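Local coordinates for protein putative aldolase (Bacteroides vulgatus ATCC 8482, PDB 3DXI) that is of undetermined function but is a putative aldolase with a TIM-barrel fold, related to the HMGL-like family, at residues G14-W19 with E263-G268; H67-S72 with L100-R105; N176-V181 with D210-I215; Y237-H242 with V246-L251. All coordinates share one frame; numbering follows the deposited sequence.

Contact 1: residues G14-W19 with E263-G268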
# COMPACT_ATOMS: atom_id res chain seq x y z
N GLY A 14 -20.17 5.97 -0.82
CA GLY A 14 -21.60 5.71 -0.97
C GLY A 14 -21.94 4.72 -2.07
O GLY A 14 -23.01 4.11 -2.07
N TYR A 15 -21.02 4.56 -3.02
CA TYR A 15 -21.20 3.64 -4.13
C TYR A 15 -21.81 2.30 -3.70
O TYR A 15 -22.80 1.83 -4.28
CB TYR A 15 -19.84 3.39 -4.78
CG TYR A 15 -19.83 2.43 -5.95
CD1 TYR A 15 -20.06 2.89 -7.25
CD2 TYR A 15 -19.58 1.07 -5.76
CE1 TYR A 15 -20.02 2.02 -8.33
CE2 TYR A 15 -19.55 0.19 -6.84
CZ TYR A 15 -19.77 0.67 -8.12
OH TYR A 15 -19.72 -0.18 -9.19
N TYR A 16 -21.23 1.70 -2.67
CA TYR A 16 -21.66 0.40 -2.17
C TYR A 16 -23.04 0.33 -1.51
O TYR A 16 -23.67 -0.72 -1.52
CB TYR A 16 -20.62 -0.13 -1.19
CG TYR A 16 -19.24 -0.29 -1.79
CD1 TYR A 16 -18.96 -1.33 -2.68
CD2 TYR A 16 -18.21 0.58 -1.45
CE1 TYR A 16 -17.69 -1.51 -3.21
CE2 TYR A 16 -16.93 0.42 -1.98
CZ TYR A 16 -16.68 -0.63 -2.86
OH TYR A 16 -15.41 -0.80 -3.37
N THR A 17 -23.49 1.43 -0.94
CA THR A 17 -24.77 1.45 -0.23
C THR A 17 -25.84 2.34 -0.86
O THR A 17 -26.82 2.70 -0.21
CB THR A 17 -24.56 1.94 1.20
OG1 THR A 17 -24.12 3.31 1.17
CG2 THR A 17 -23.49 1.10 1.90
N ASN A 18 -25.66 2.69 -2.13
CA ASN A 18 -26.58 3.57 -2.84
C ASN A 18 -26.54 4.93 -2.16
O ASN A 18 -27.52 5.68 -2.21
CB ASN A 18 -28.02 3.05 -2.78
CG ASN A 18 -28.17 1.69 -3.42
OD1 ASN A 18 -27.63 1.44 -4.50
ND2 ASN A 18 -28.93 0.81 -2.77
N TRP A 19 -25.41 5.24 -1.53
CA TRP A 19 -25.24 6.51 -0.84
C TRP A 19 -26.19 6.66 0.34
O TRP A 19 -26.53 7.77 0.76
CB TRP A 19 -25.39 7.67 -1.82
CG TRP A 19 -24.18 7.85 -2.67
CD1 TRP A 19 -23.05 8.55 -2.36
CD2 TRP A 19 -23.92 7.21 -3.93
NE1 TRP A 19 -22.09 8.38 -3.33
CE2 TRP A 19 -22.60 7.56 -4.31
CE3 TRP A 19 -24.66 6.37 -4.77
CZ2 TRP A 19 -22.02 7.10 -5.50
CZ3 TRP A 19 -24.08 5.91 -5.95
CH2 TRP A 19 -22.77 6.28 -6.30
N GLU A 263 -16.23 -5.15 6.06
CA GLU A 263 -16.24 -6.61 6.06
C GLU A 263 -17.26 -7.13 5.07
O GLU A 263 -17.11 -8.22 4.52
CB GLU A 263 -16.52 -7.12 7.48
CG GLU A 263 -15.53 -6.56 8.49
CD GLU A 263 -15.74 -7.07 9.89
OE1 GLU A 263 -16.91 -7.21 10.31
OE2 GLU A 263 -14.74 -7.32 10.60
N LYS A 264 -18.30 -6.34 4.81
CA LYS A 264 -19.33 -6.74 3.86
C LYS A 264 -18.93 -6.47 2.41
O LYS A 264 -19.04 -7.34 1.56
CB LYS A 264 -20.64 -6.01 4.15
CG LYS A 264 -21.72 -6.32 3.13
CD LYS A 264 -23.00 -5.58 3.41
CE LYS A 264 -24.11 -6.11 2.51
NZ LYS A 264 -24.35 -7.56 2.74
N TYR A 265 -18.45 -5.25 2.14
CA TYR A 265 -18.09 -4.85 0.78
C TYR A 265 -16.63 -5.03 0.38
O TYR A 265 -16.30 -5.11 -0.80
CB TYR A 265 -18.53 -3.41 0.55
CG TYR A 265 -20.03 -3.27 0.60
CD1 TYR A 265 -20.84 -3.90 -0.35
CD2 TYR A 265 -20.66 -2.54 1.61
CE1 TYR A 265 -22.23 -3.81 -0.29
CE2 TYR A 265 -22.05 -2.44 1.68
CZ TYR A 265 -22.83 -3.08 0.72
OH TYR A 265 -24.20 -3.02 0.78
N GLN A 266 -15.76 -5.07 1.38
CA GLN A 266 -14.33 -5.28 1.18
C GLN A 266 -13.66 -4.53 0.03
O GLN A 266 -13.14 -5.16 -0.91
CB GLN A 266 -14.06 -6.77 1.00
CG GLN A 266 -14.56 -7.62 2.14
CD GLN A 266 -13.96 -9.00 2.10
OE1 GLN A 266 -12.78 -9.18 2.42
NE2 GLN A 266 -14.76 -9.98 1.69
N TRP A 267 -13.66 -3.20 0.08
CA TRP A 267 -12.98 -2.44 -0.96
C TRP A 267 -11.49 -2.66 -0.73
O TRP A 267 -11.08 -3.05 0.37
CB TRP A 267 -13.34 -0.95 -0.85
CG TRP A 267 -13.37 -0.46 0.56
CD1 TRP A 267 -12.32 0.02 1.29
CD2 TRP A 267 -14.52 -0.39 1.41
NE1 TRP A 267 -12.75 0.38 2.54
CE2 TRP A 267 -14.09 0.14 2.65
CE3 TRP A 267 -15.87 -0.73 1.25
CZ2 TRP A 267 -14.96 0.34 3.72
CZ3 TRP A 267 -16.75 -0.53 2.33
CH2 TRP A 267 -16.28 0.00 3.54
N GLY A 268 -10.68 -2.42 -1.75
CA GLY A 268 -9.25 -2.63 -1.61
C GLY A 268 -8.77 -3.21 -2.92
O GLY A 268 -9.56 -3.76 -3.69
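Tyr16 and Tyr265 lie against each other where the loop after helix 9-13 meets the C-terminal end of helix 248-265. The loop starts as a tight turn: the carbonyl oxygen of Gly14 accepts from both Thr17 N and Trp19 N, which come to it from opposite faces of its plane, and CD2 of Tyr15 lies over one face of the Tyr16 ring, toward its rim. Tyr265 CB lies over the other, so that ring has a tyrosine atom over each face. The exchange is mutual, because Tyr16 CB stands almost straight above the centre of the Tyr265 ring, 3.7 Å from its centroid and 12° off the normal. The two rings are near parallel, with planes at 24°, but slid so far apart that they hardly overlap, their centroids 5.3 Å apart. Farther out, Tyr16 CE2 comes within 3.6 Å of Trp267 CE3 at an oblique inclination, and Tyr16 OH sits 3.3 Å from Trp267 CB while hydrogen-bonding to Gly223 O. Next in sequence, Thr17 touches Tyr265 with its methyl, CG2 lying 3.8 Å from CE2, and turns OG1 to Asp20 O instead. Trp267 NE1 bonds to Thr220 O, which fixes the indole from the loop after strand 214-217. Tyr16, Tyr265 and Trp267 form an aromatic cluster joining the loop after helix 9-13, in the connection following the first barrel strand, to the end of helix 248-265.

Contact 2: residues H67-S72 with L100-R105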
# COMPACT_ATOMS: atom_id res chain seq x y z
N HIS A 67 -28.46 19.84 9.52
CA HIS A 67 -28.03 19.06 10.68
C HIS A 67 -26.50 18.96 10.71
O HIS A 67 -25.87 19.24 11.73
CB HIS A 67 -28.64 17.66 10.60
CG HIS A 67 -28.15 16.72 11.65
ND1 HIS A 67 -28.31 16.96 13.00
CD2 HIS A 67 -27.50 15.53 11.56
CE1 HIS A 67 -27.78 15.96 13.69
NE2 HIS A 67 -27.28 15.08 12.84
N LEU A 68 -25.91 18.55 9.60
CA LEU A 68 -24.46 18.42 9.51
C LEU A 68 -23.77 19.76 9.78
O LEU A 68 -22.75 19.81 10.47
CB LEU A 68 -24.06 17.91 8.12
CG LEU A 68 -24.64 16.56 7.69
CD1 LEU A 68 -24.00 16.15 6.37
CD2 LEU A 68 -24.38 15.49 8.75
N ARG A 69 -24.32 20.83 9.22
CA ARG A 69 -23.74 22.15 9.41
C ARG A 69 -23.85 22.58 10.87
O ARG A 69 -23.02 23.33 11.39
CB ARG A 69 -24.44 23.17 8.52
CG ARG A 69 -23.91 24.58 8.68
CD ARG A 69 -22.42 24.61 8.43
NE ARG A 69 -22.11 25.41 7.25
CZ ARG A 69 -20.91 25.47 6.66
NH1 ARG A 69 -19.88 24.78 7.15
NH2 ARG A 69 -20.74 26.25 5.60
N ASN A 70 -24.88 22.08 11.53
CA ASN A 70 -25.13 22.40 12.93
C ASN A 70 -24.11 21.76 13.87
O ASN A 70 -23.65 22.39 14.82
CB ASN A 70 -26.54 21.94 13.30
CG ASN A 70 -27.34 23.01 13.98
OD1 ASN A 70 -27.27 24.19 13.61
ND2 ASN A 70 -28.13 22.61 14.98
N ILE A 71 -23.75 20.51 13.59
CA ILE A 71 -22.82 19.78 14.45
C ILE A 71 -21.36 19.74 14.00
O ILE A 71 -20.49 19.41 14.80
CB ILE A 71 -23.30 18.33 14.69
CG1 ILE A 71 -23.54 17.62 13.36
CG2 ILE A 71 -24.59 18.35 15.52
CD1 ILE A 71 -23.87 16.14 13.50
N SER A 72 -21.09 20.07 12.74
CA SER A 72 -19.71 20.07 12.24
C SER A 72 -19.02 21.43 12.41
O SER A 72 -19.63 22.48 12.17
CB SER A 72 -19.67 19.66 10.76
OG SER A 72 -18.36 19.77 10.24
N LEU A 100 -25.07 26.67 3.71
CA LEU A 100 -24.95 25.36 4.34
C LEU A 100 -23.71 24.62 3.87
O LEU A 100 -23.13 23.81 4.61
CB LEU A 100 -26.20 24.52 4.04
CG LEU A 100 -27.53 25.10 4.53
CD1 LEU A 100 -28.68 24.21 4.12
CD2 LEU A 100 -27.48 25.26 6.05
N VAL A 101 -23.29 24.90 2.65
CA VAL A 101 -22.12 24.25 2.06
C VAL A 101 -21.08 25.29 1.66
O VAL A 101 -21.42 26.30 1.03
CB VAL A 101 -22.52 23.40 0.84
CG1 VAL A 101 -21.28 22.89 0.10
CG2 VAL A 101 -23.39 22.24 1.30
N ASP A 102 -19.83 25.04 2.03
CA ASP A 102 -18.73 25.95 1.75
C ASP A 102 -18.18 25.84 0.35
O ASP A 102 -17.97 26.85 -0.33
CB ASP A 102 -17.60 25.70 2.75
CG ASP A 102 -18.04 25.92 4.18
OD1 ASP A 102 -18.22 27.10 4.55
OD2 ASP A 102 -18.22 24.92 4.91
N MSE A 103 -17.95 24.61 -0.10
CA MSE A 103 -17.38 24.39 -1.41
C MSE A 103 -18.15 23.42 -2.29
O MSE A 103 -18.70 22.42 -1.82
CB MSE A 103 -15.95 23.88 -1.26
CG MSE A 103 -15.27 23.51 -2.57
SE MSE A 103 -13.56 22.66 -2.26
CE MSE A 103 -12.46 24.26 -2.06
N ILE A 104 -18.17 23.74 -3.58
CA ILE A 104 -18.82 22.91 -4.58
C ILE A 104 -17.70 22.36 -5.44
O ILE A 104 -17.00 23.12 -6.11
CB ILE A 104 -19.76 23.74 -5.48
CG1 ILE A 104 -20.78 24.51 -4.63
CG2 ILE A 104 -20.46 22.82 -6.47
CD1 ILE A 104 -21.67 23.63 -3.76
N ARG A 105 -17.50 21.05 -5.40
CA ARG A 105 -16.46 20.44 -6.23
C ARG A 105 -17.12 19.90 -7.48
O ARG A 105 -18.25 19.41 -7.43
CB ARG A 105 -15.77 19.31 -5.49
CG ARG A 105 -15.03 19.75 -4.25
CD ARG A 105 -14.43 18.53 -3.60
NE ARG A 105 -13.01 18.42 -3.82
CZ ARG A 105 -12.31 17.30 -3.67
NH1 ARG A 105 -12.91 16.17 -3.31
NH2 ARG A 105 -11.00 17.33 -3.82
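Arg69 and Asp102 meet end-on: the guanidinium presents NH1 and NH2 together, one to each carboxylate oxygen. The two flat groups are not coplanar, however, but turned 64° against each other, so the two bonds differ. NH1 reaches Asp102 OD2 at 2.8 Å on its syn side and not far from the carboxylate plane, whereas NH2, 2.9 Å from OD1, approaches that oxygen from above the plane. The second bond is the straighter at its hydrogen, 157° against 139°. Arg69 gets there with CG anti to the backbone N and bends at chi2 and chi3, which lay one guanidinium face against the carbonyl of Leu100. Leu100 O stands 3.0 Å above the guanidinium plane, toward its rim; NE is 3.3 Å from the oxygen, but at an angle too poor for a hydrogen bond. Asp102 OD2 also accepts from Ile76 N in the adjacent strand, so the carboxylate joins the arginine to the barrel sheet as well as to its own loop. The leucine side chain packs on Val62, Leu65 and Lys66 of helix 62-71. The salt bridge thus ties the end of an outer helix to the loop entering strand 103-108, at the N-terminal ends of the strands of a TIM barrel.

Contact 3: residues N176-V181 with D210-I215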
# COMPACT_ATOMS: atom_id res chain seq x y z
N ASN A 176 6.22 15.87 -11.26
CA ASN A 176 6.27 16.54 -12.55
C ASN A 176 4.98 17.29 -12.88
O ASN A 176 5.01 18.45 -13.28
CB ASN A 176 6.58 15.53 -13.66
CG ASN A 176 6.56 16.16 -15.04
OD1 ASN A 176 7.39 17.01 -15.36
ND2 ASN A 176 5.60 15.75 -15.86
N LEU A 177 3.85 16.61 -12.71
CA LEU A 177 2.55 17.21 -13.00
C LEU A 177 2.26 18.39 -12.08
O LEU A 177 1.70 19.40 -12.52
CB LEU A 177 1.45 16.16 -12.88
CG LEU A 177 1.41 15.15 -14.04
CD1 LEU A 177 0.42 14.04 -13.71
CD2 LEU A 177 1.02 15.87 -15.33
N LEU A 178 2.64 18.28 -10.81
CA LEU A 178 2.41 19.38 -9.87
C LEU A 178 3.21 20.58 -10.36
O LEU A 178 2.69 21.68 -10.48
CB LEU A 178 2.85 18.97 -8.46
CG LEU A 178 2.76 20.04 -7.37
CD1 LEU A 178 1.35 20.62 -7.32
CD2 LEU A 178 3.13 19.42 -6.03
N LYS A 179 4.49 20.35 -10.66
CA LYS A 179 5.37 21.42 -11.16
C LYS A 179 4.78 22.04 -12.43
O LYS A 179 4.84 23.25 -12.62
CB LYS A 179 6.76 20.87 -11.46
CG LYS A 179 7.52 20.36 -10.25
CD LYS A 179 8.86 19.75 -10.67
CE LYS A 179 9.63 19.19 -9.47
NZ LYS A 179 10.84 18.42 -9.90
N GLU A 180 4.22 21.20 -13.29
CA GLU A 180 3.62 21.68 -14.54
C GLU A 180 2.40 22.56 -14.28
O GLU A 180 2.28 23.65 -14.84
CB GLU A 180 3.22 20.51 -15.44
CG GLU A 180 4.37 19.94 -16.23
CD GLU A 180 4.96 20.96 -17.17
OE1 GLU A 180 4.26 21.34 -18.14
OE2 GLU A 180 6.10 21.40 -16.95
N VAL A 181 1.49 22.08 -13.43
CA VAL A 181 0.28 22.82 -13.10
C VAL A 181 0.63 24.20 -12.52
O VAL A 181 -0.01 25.20 -12.86
CB VAL A 181 -0.61 22.01 -12.11
CG1 VAL A 181 -1.75 22.85 -11.56
CG2 VAL A 181 -1.19 20.78 -12.83
N ASP A 210 6.26 18.68 -1.71
CA ASP A 210 6.52 19.63 -2.79
C ASP A 210 5.58 20.85 -2.70
O ASP A 210 5.40 21.58 -3.67
CB ASP A 210 6.36 18.98 -4.16
CG ASP A 210 7.62 18.29 -4.63
OD1 ASP A 210 8.64 18.34 -3.90
OD2 ASP A 210 7.60 17.70 -5.73
N GLY A 211 4.98 21.04 -1.53
CA GLY A 211 4.10 22.18 -1.32
C GLY A 211 2.66 22.12 -1.80
O GLY A 211 2.03 23.16 -1.93
N ILE A 212 2.13 20.93 -2.06
CA ILE A 212 0.75 20.82 -2.52
C ILE A 212 -0.17 21.40 -1.44
O ILE A 212 0.13 21.34 -0.24
CB ILE A 212 0.37 19.35 -2.84
CG1 ILE A 212 -0.77 19.32 -3.85
CG2 ILE A 212 -0.01 18.62 -1.56
CD1 ILE A 212 -0.89 18.02 -4.61
N ASP A 213 -1.31 21.95 -1.86
CA ASP A 213 -2.25 22.60 -0.95
C ASP A 213 -3.37 21.71 -0.37
O ASP A 213 -3.82 21.95 0.76
CB ASP A 213 -2.89 23.79 -1.68
CG ASP A 213 -1.86 24.70 -2.32
OD1 ASP A 213 -1.29 25.55 -1.61
OD2 ASP A 213 -1.61 24.57 -3.53
N PHE A 214 -3.81 20.71 -1.13
CA PHE A 214 -4.89 19.82 -0.70
C PHE A 214 -4.62 18.34 -0.96
O PHE A 214 -4.00 17.97 -1.96
CB PHE A 214 -6.18 20.18 -1.46
CG PHE A 214 -7.04 21.21 -0.78
CD1 PHE A 214 -8.05 20.81 0.09
CD2 PHE A 214 -6.88 22.56 -1.05
CE1 PHE A 214 -8.90 21.75 0.68
CE2 PHE A 214 -7.72 23.52 -0.46
CZ PHE A 214 -8.73 23.10 0.41
N ILE A 215 -5.08 17.49 -0.04
CA ILE A 215 -4.95 16.04 -0.21
C ILE A 215 -6.28 15.40 0.17
O ILE A 215 -6.87 15.74 1.20
CB ILE A 215 -3.84 15.42 0.68
CG1 ILE A 215 -2.46 15.90 0.24
CG2 ILE A 215 -3.91 13.89 0.59
CD1 ILE A 215 -2.09 15.48 -1.17
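Helix 171-184 passes the turn that leads into strand 214-217 with its closest backbone approach between Leu178 and Ile212, whose CA atoms are 7.7 Å apart. Leu178 spans the gap, and its CD2 methyl makes the closest contacts. A chi1 of 177° points the branched end of the leucine away from the backbone N and across to the turn, where CD2 comes to rest 3.8 Å from Asp210 CB and 3.9 Å from the backbone oxygen of the same aspartate. The same methyl lies 4.2 Å from Ile212 CB, so it sits against both residues that flank Gly211. The aspartate thus offers its aliphatic carbon to the leucine, while its carboxylate forms a salt bridge through OD2 with Lys175 of helix 171-184, about a turn before Leu178. Lys179 NZ remains 5.3 Å from Asp210 OD2, a distance at which the opposite charges are not in contact but may still attract.

The turn is a Schellman motif that ends helix 200-209: Gly211, with positive phi, is its C-prime residue, Ile212 N bonds back to Ala207 O and Gly211 N to Ile208 O. In the TIM barrel this turn links that helix to the eighth strand, and helix 171-184, which follows the sixth strand, packs beside it on the outside of the barrel. Leu178 also rests on Val189 of the seventh strand, and Ile212 packs on Met162 and Phe191. Asp213 OD2 forms a salt bridge with Arg182 of helix 171-184 and also accepts from Val189 N of strand 189-192.

Contact 4: residues Y237-H242 with V246-L251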
# COMPACT_ATOMS: atom_id res chain seq x y z
N TYR A 237 1.14 8.57 9.27
CA TYR A 237 2.41 8.97 8.68
C TYR A 237 2.78 10.41 9.03
O TYR A 237 3.91 10.69 9.44
CB TYR A 237 2.38 8.83 7.16
CG TYR A 237 3.76 8.90 6.53
CD1 TYR A 237 4.50 7.74 6.30
CD2 TYR A 237 4.34 10.13 6.20
CE1 TYR A 237 5.79 7.80 5.78
CE2 TYR A 237 5.63 10.20 5.67
CZ TYR A 237 6.35 9.03 5.47
OH TYR A 237 7.62 9.06 4.96
N LEU A 238 1.83 11.33 8.85
CA LEU A 238 2.06 12.74 9.14
C LEU A 238 2.33 12.99 10.62
O LEU A 238 3.10 13.89 10.96
CB LEU A 238 0.86 13.58 8.67
CG LEU A 238 0.56 13.57 7.17
CD1 LEU A 238 -0.66 14.44 6.87
CD2 LEU A 238 1.77 14.08 6.39
N ASN A 239 1.71 12.21 11.50
CA ASN A 239 1.92 12.39 12.93
C ASN A 239 3.38 12.10 13.28
O ASN A 239 3.97 12.78 14.12
CB ASN A 239 0.99 11.48 13.74
CG ASN A 239 1.35 11.45 15.21
OD1 ASN A 239 2.06 10.55 15.67
ND2 ASN A 239 0.85 12.43 15.97
N LYS A 240 3.95 11.10 12.63
CA LYS A 240 5.34 10.72 12.86
C LYS A 240 6.36 11.60 12.13
O LYS A 240 7.30 12.12 12.74
CB LYS A 240 5.57 9.26 12.44
CG LYS A 240 7.02 8.82 12.41
CD LYS A 240 7.67 8.92 13.78
CE LYS A 240 9.12 8.47 13.72
NZ LYS A 240 9.78 8.58 15.04
N HIS A 241 6.17 11.78 10.83
CA HIS A 241 7.10 12.54 10.00
C HIS A 241 6.85 14.03 9.77
O HIS A 241 7.75 14.73 9.32
CB HIS A 241 7.22 11.85 8.65
CG HIS A 241 7.75 10.45 8.74
ND1 HIS A 241 9.09 10.17 8.93
CD2 HIS A 241 7.12 9.25 8.69
CE1 HIS A 241 9.26 8.86 9.00
NE2 HIS A 241 8.08 8.28 8.85
N HIS A 242 5.66 14.51 10.08
CA HIS A 242 5.37 15.92 9.86
C HIS A 242 4.89 16.66 11.11
O HIS A 242 4.44 17.79 11.02
CB HIS A 242 4.35 16.09 8.73
CG HIS A 242 4.89 15.70 7.39
ND1 HIS A 242 5.37 14.44 7.11
CD2 HIS A 242 5.04 16.42 6.25
CE1 HIS A 242 5.80 14.40 5.86
NE2 HIS A 242 5.61 15.59 5.32
N VAL A 246 -2.48 14.14 16.26
CA VAL A 246 -3.65 13.34 15.92
C VAL A 246 -4.23 12.61 17.13
O VAL A 246 -3.48 12.06 17.95
CB VAL A 246 -3.30 12.27 14.86
CG1 VAL A 246 -4.48 11.34 14.63
CG2 VAL A 246 -2.90 12.94 13.56
N ASP A 247 -5.56 12.59 17.24
CA ASP A 247 -6.22 11.87 18.32
C ASP A 247 -6.51 10.48 17.76
O ASP A 247 -7.50 10.27 17.07
CB ASP A 247 -7.55 12.52 18.71
CG ASP A 247 -8.21 11.81 19.88
OD1 ASP A 247 -7.96 10.60 20.06
OD2 ASP A 247 -9.00 12.44 20.61
N PHE A 248 -5.62 9.55 18.07
CA PHE A 248 -5.74 8.19 17.58
C PHE A 248 -6.90 7.40 18.17
O PHE A 248 -7.36 6.43 17.57
CB PHE A 248 -4.42 7.47 17.79
CG PHE A 248 -3.32 7.95 16.89
CD1 PHE A 248 -3.28 7.55 15.56
CD2 PHE A 248 -2.35 8.84 17.35
CE1 PHE A 248 -2.29 8.02 14.70
CE2 PHE A 248 -1.35 9.32 16.50
CZ PHE A 248 -1.32 8.92 15.17
N ASN A 249 -7.37 7.82 19.34
CA ASN A 249 -8.49 7.14 19.98
C ASN A 249 -9.70 7.33 19.08
O ASN A 249 -10.41 6.37 18.76
CB ASN A 249 -8.75 7.71 21.38
CG ASN A 249 -7.73 7.23 22.41
OD1 ASN A 249 -6.70 6.66 22.05
ND2 ASN A 249 -8.01 7.48 23.69
N VAL A 250 -9.92 8.57 18.65
CA VAL A 250 -11.02 8.90 17.75
C VAL A 250 -10.82 8.21 16.40
O VAL A 250 -11.76 7.68 15.83
CB VAL A 250 -11.12 10.44 17.51
CG1 VAL A 250 -12.10 10.73 16.38
CG2 VAL A 250 -11.59 11.13 18.80
N LEU A 251 -9.59 8.22 15.89
CA LEU A 251 -9.30 7.60 14.61
C LEU A 251 -9.67 6.11 14.66
O LEU A 251 -10.31 5.59 13.75
CB LEU A 251 -7.81 7.77 14.27
CG LEU A 251 -7.34 7.38 12.86
CD1 LEU A 251 -8.21 8.05 11.80
CD2 LEU A 251 -5.89 7.79 12.69
O HOH W 1 -0.32 13.21 18.47
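Two first torsions bring Asn239 and Phe248 together: chi1 of Asn239 is 170°, which carries the amide away from its own backbone N, and chi1 of Phe248 is -71°, which sets the ring beside its own backbone N and sends its far edge to the asparagine. The amide meets that edge near the ring plane, Asn239 CG lying 3.7 Å from both CE2 and CZ of the phenylalanine, and the amide and ring planes stand at 90°. Asn239 CB touches the same corner, 3.7 Å from CZ. One face of the ring is covered from its own segment by Val246 CG1, which sits over its centre, while the other methyl of that valine, CG2, turns to Asn239 CB at 4.2 Å.

The polar end of Asn239 is used differently. Its ND2 donates to Leu244 O, in the short connection between the helices, and makes a weak bond of 2.9 Å to water 1, which also accepts from Val246 N at 3.2 Å. The water thus forms a bridge, weak on the amide side, from one helix end to the backbone just before the next helix. Asp247 caps the N-terminus of that helix: its OD1 accepts from Val250 N and weakly from Asn249 N.

Asn298 of the second subunit bonds to Asp247 OD1 and Phe248 N, and Ile301 of that subunit packs on both Asn239 and Phe248, so the contact forms part of the interface between the two subunits. Within the chain, it joins helix 231-241 to the start of helix 248-265; Leu238 and Tyr237 turn to helix 200-209, and Val246 rests on Leu235 and Pro37, the latter just before strand 40-45.

How the contacts relate
From the N terminus, the chain passes the first barrel strand and reaches 14-19, which is joined to 263-268 only after all eight strands; contact 1 thus closes a loop holding the other three contacts. Within it they follow in series without crossing. Contact 2 closes first, tying helix 62-71 to the loop that enters strand 103-108, then contact 3, between helix 171-184 and the turn into strand 214-217. Contact 4 spans the short link from helix 231-241 to helix 248-265. Contacts 2 and 3 both reach the barrel sheet, their nearest atoms about 5 Å apart, whereas contacts 1 and 4 share helix 248-265, one at each end.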